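Local coordinates for protein bifunctional enzyme cysn/cysc (Mycobacterium tuberculosis, PDB 4BZP) that transfers a phosphate from ATP to the 3'-hydroxyl of adenosine 5'-phosphosulfate, the kinase step of sulfate activation, at residues Trp9-Ser14 / Glu108-Thr113. Residues are numbered along the deposited sequence; the frame is centred on the assembly and turned at random. Where two conformers were deposited one is given.
Sequences WFTGLS and EVFCDT. With ADP (adenosine-5'-diphosphate), chain C; EDO (1,2-ethanediol), chain F.
Trp9, Phe10 and Thr11 pair in parallel register with Glu108, Val109 and Phe110, the axes of the two short strands approaching to 4.7 Å at an angle of 28°. Three backbone bonds join them, Val109 N to Trp9 O, Thr11 N to Val109 O, and Cys111 N to Thr11 O, each 2.9 Å long, that of Thr11 N being bent (131° at the hydrogen).

On the face that carries Phe10 and Val109, these two side chains run side by side, Phe10 CE2 lying 3.9 Å from Val109 CG1. Cys111 brings its sulfur to the same ring: SG sits anti to its own carbonyl carbon (chi1 -67°) and reaches Phe10 CD2 at 3.6 Å, an oblique sulfur-aromatic contact. Lys18, Val21 and Ala22 of helix 18-31 pack against Phe10.

The other face holds Thr11, whose CG2 rests 4.1 Å from Glu108 CG, while its OG1 is hydrogen-bonded to Tyr145 OH, with Ile85 O and Ser86 O also partners. Glu108 in turn sends its carboxylate to a salt bridge with Arg92. Phe110 meets the neighbouring strand with its ring edge, CD1 lying 3.6 Å from Thr11 O, and Asp112 CB lies above one face, offset toward the rim.

Past Gly12 the two segments separate, and a water bridges them, accepting from Leu13 N and donating to Cys111 O at 2.7 Å. An ethanediol, probably from the crystallisation liquor, lies beside Leu13 CD1 and bonds to the same water.

Such pairing of central parallel strands belongs to the P-loop kinase fold: strand 6-11 runs into the phosphate-binding loop ahead of helix 18-31, where Leu13 and Ser14 help form the ADP pocket.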
loop_
_atom_site.group_PDB
_atom_site.type_symbol
_atom_site.label_atom_id
_atom_site.label_comp_id
_atom_site.label_asym_id
_atom_site.label_seq_id
_atom_site.Cartn_x
_atom_site.Cartn_y
_atom_site.Cartn_z
ATOM N N TRP A 9 -7.148 -13.352 5.301
ATOM C CA TRP A 9 -7.696 -13.204 3.950
ATOM C C TRP A 9 -9.017 -13.913 3.935
ATOM O O TRP A 9 -9.084 -15.183 3.942
ATOM C CB TRP A 9 -6.735 -13.805 2.939
ATOM C CG TRP A 9 -6.986 -13.488 1.511
ATOM C CD1 TRP A 9 -7.769 -14.160 0.666
ATOM C CD2 TRP A 9 -6.409 -12.387 0.763
ATOM N NE1 TRP A 9 -7.754 -13.542 -0.567
ATOM C CE2 TRP A 9 -6.898 -12.475 -0.535
ATOM C CE3 TRP A 9 -5.522 -11.357 1.067
ATOM C CZ2 TRP A 9 -6.521 -11.549 -1.538
ATOM C CZ3 TRP A 9 -5.190 -10.460 0.056
ATOM C CH2 TRP A 9 -5.699 -10.578 -1.171
ATOM N N PHE A 10 -10.107 -13.165 3.929
ATOM C CA PHE A 10 -11.388 -13.772 3.830
ATOM C C PHE A 10 -11.681 -14.233 2.418
ATOM O O PHE A 10 -11.056 -13.877 1.370
ATOM C CB PHE A 10 -12.481 -12.829 4.279
ATOM C CG PHE A 10 -12.450 -12.524 5.730
ATOM C CD1 PHE A 10 -11.648 -11.511 6.210
ATOM C CD2 PHE A 10 -13.198 -13.267 6.625
ATOM C CE1 PHE A 10 -11.581 -11.257 7.555
ATOM C CE2 PHE A 10 -13.130 -13.018 7.972
ATOM C CZ PHE A 10 -12.362 -11.966 8.436
ATOM N N THR A 11 -12.691 -15.050 2.368
ATOM C CA THR A 11 -13.258 -15.434 1.055
ATOM C C THR A 11 -14.665 -15.944 1.313
ATOM O O THR A 11 -14.943 -16.532 2.348
ATOM C CB THR A 11 -12.362 -16.457 0.326
ATOM O OG1 THR A 11 -12.975 -16.781 -0.936
ATOM C CG2 THR A 11 -12.139 -17.722 1.143
ATOM N N GLY A 12 -15.557 -15.687 0.384
ATOM C CA GLY A 12 -16.943 -16.107 0.451
ATOM C C GLY A 12 -17.826 -15.223 -0.386
ATOM O O GLY A 12 -17.450 -14.105 -0.766
ATOM N N LEU A 13 -19.055 -15.681 -0.589
ATOM C CA LEU A 13 -20.010 -14.978 -1.350
ATOM C C LEU A 13 -20.318 -13.585 -0.822
ATOM O O LEU A 13 -20.163 -13.298 0.362
ATOM C CB LEU A 13 -21.321 -15.768 -1.436
ATOM C CG LEU A 13 -21.235 -17.123 -2.104
ATOM C CD1 LEU A 13 -22.583 -17.840 -1.992
ATOM C CD2 LEU A 13 -20.864 -17.026 -3.567
ATOM N N SER A 14 -20.784 -12.695 -1.682
ATOM C CA SER A 14 -21.338 -11.425 -1.234
ATOM C C SER A 14 -22.386 -11.678 -0.152
ATOM O O SER A 14 -23.255 -12.527 -0.318
ATOM C CB SER A 14 -21.998 -10.683 -2.395
ATOM O OG SER A 14 -22.461 -9.430 -2.024
ATOM N N GLU A 108 -6.320 -18.131 5.447
ATOM C CA GLU A 108 -7.468 -18.171 4.533
ATOM C C GLU A 108 -8.687 -18.496 5.392
ATOM O O GLU A 108 -8.781 -19.620 5.937
ATOM C CB GLU A 108 -7.305 -19.191 3.362
ATOM C CG GLU A 108 -8.513 -19.174 2.387
ATOM C CD GLU A 108 -8.629 -20.336 1.417
ATOM O OE1 GLU A 108 -8.607 -21.441 1.912
ATOM O OE2 GLU A 108 -8.758 -20.169 0.181
ATOM N N VAL A 109 -9.612 -17.577 5.501
ATOM C CA VAL A 109 -10.809 -17.729 6.317
ATOM C C VAL A 109 -12.009 -17.743 5.410
ATOM O O VAL A 109 -12.294 -16.780 4.675
ATOM C CB VAL A 109 -10.922 -16.643 7.356
ATOM C CG1 VAL A 109 -12.237 -16.794 8.103
ATOM C CG2 VAL A 109 -9.729 -16.692 8.309
ATOM N N PHE A 110 -12.730 -18.870 5.352
ATOM C CA PHE A 110 -13.886 -19.054 4.497
ATOM C C PHE A 110 -15.187 -18.777 5.229
ATOM O O PHE A 110 -15.508 -19.492 6.190
ATOM C CB PHE A 110 -13.852 -20.483 3.985
ATOM C CG PHE A 110 -14.994 -20.892 3.080
ATOM C CD1 PHE A 110 -15.706 -20.006 2.313
ATOM C CD2 PHE A 110 -15.309 -22.255 2.975
ATOM C CE1 PHE A 110 -16.741 -20.445 1.524
ATOM C CE2 PHE A 110 -16.323 -22.704 2.122
ATOM C CZ PHE A 110 -17.033 -21.782 1.406
ATOM N N CYS A 111 -15.905 -17.728 4.812
ATOM C CA CYS A 111 -17.225 -17.427 5.330
ATOM C C CYS A 111 -18.184 -18.267 4.547
ATOM O O CYS A 111 -18.692 -17.863 3.477
ATOM C CB CYS A 111 -17.514 -15.927 5.176
ATOM S SG CYS A 111 -16.430 -14.918 6.239
ATOM N N ASP A 112 -18.439 -19.455 5.053
ATOM C CA ASP A 112 -19.261 -20.491 4.384
ATOM C C ASP A 112 -20.721 -20.356 4.729
ATOM O O ASP A 112 -21.277 -21.099 5.552
ATOM C CB ASP A 112 -18.772 -21.883 4.699
ATOM C CG ASP A 112 -19.450 -22.975 3.838
ATOM O OD1 ASP A 112 -20.189 -22.636 2.897
ATOM O OD2 ASP A 112 -19.120 -24.161 4.124
ATOM N N THR A 113 -21.347 -19.360 4.115
ATOM C CA THR A 113 -22.789 -19.119 4.202
ATOM C C THR A 113 -23.389 -19.414 2.842
ATOM O O THR A 113 -22.880 -18.908 1.830
ATOM C CB THR A 113 -23.017 -17.636 4.625
ATOM O OG1 THR A 113 -22.429 -17.389 5.928
ATOM C CG2 THR A 113 -24.496 -17.295 4.680
HETATM P PB ADP C . -19.758 -9.589 3.037
HETATM O O1B ADP C . -20.372 -9.122 1.676
HETATM O O2B ADP C . -19.185 -10.967 2.978
HETATM O O3B ADP C . -18.877 -8.541 3.629
HETATM P PA ADP C . -21.542 -8.831 5.228
HETATM O O1A ADP C . -21.954 -7.519 4.700
HETATM O O2A ADP C . -20.518 -8.840 6.325
HETATM O O3A ADP C . -21.032 -9.725 4.022
HETATM O "O5'" ADP C . -22.770 -9.736 5.748
HETATM C "C5'" ADP C . -24.045 -9.585 5.171
HETATM C "C4'" ADP C . -25.002 -9.248 6.320
HETATM O "O4'" ADP C . -25.334 -10.457 6.976
HETATM C "C3'" ADP C . -24.545 -8.245 7.390
HETATM O "O3'" ADP C . -25.269 -7.047 7.236
HETATM C "C2'" ADP C . -25.013 -8.852 8.663
HETATM O "O2'" ADP C . -26.144 -8.060 9.123
HETATM C "C1'" ADP C . -25.477 -10.242 8.364
HETATM N N9 ADP C . -24.620 -11.246 9.018
HETATM C C8 ADP C . -23.346 -11.546 8.625
HETATM N N7 ADP C . -22.784 -12.501 9.386
HETATM C C5 ADP C . -23.766 -12.844 10.283
HETATM C C6 ADP C . -23.791 -13.781 11.378
HETATM N N6 ADP C . -22.743 -14.579 11.667
HETATM N N1 ADP C . -24.960 -13.803 12.068
HETATM C C2 ADP C . -25.991 -13.020 11.775
HETATM N N3 ADP C . -26.040 -12.089 10.787
HETATM C C4 ADP C . -24.903 -11.972 10.070
HETATM C C1 EDO F . -21.226 -20.700 -0.240
HETATM O O1 EDO F . -20.789 -20.421 1.070
HETATM C C2 EDO F . -19.943 -20.783 -1.005
HETATM O O2 EDO F . -19.893 -22.106 -1.457
HETATM O O HOH W 1 -19.792 -17.998 0.970
#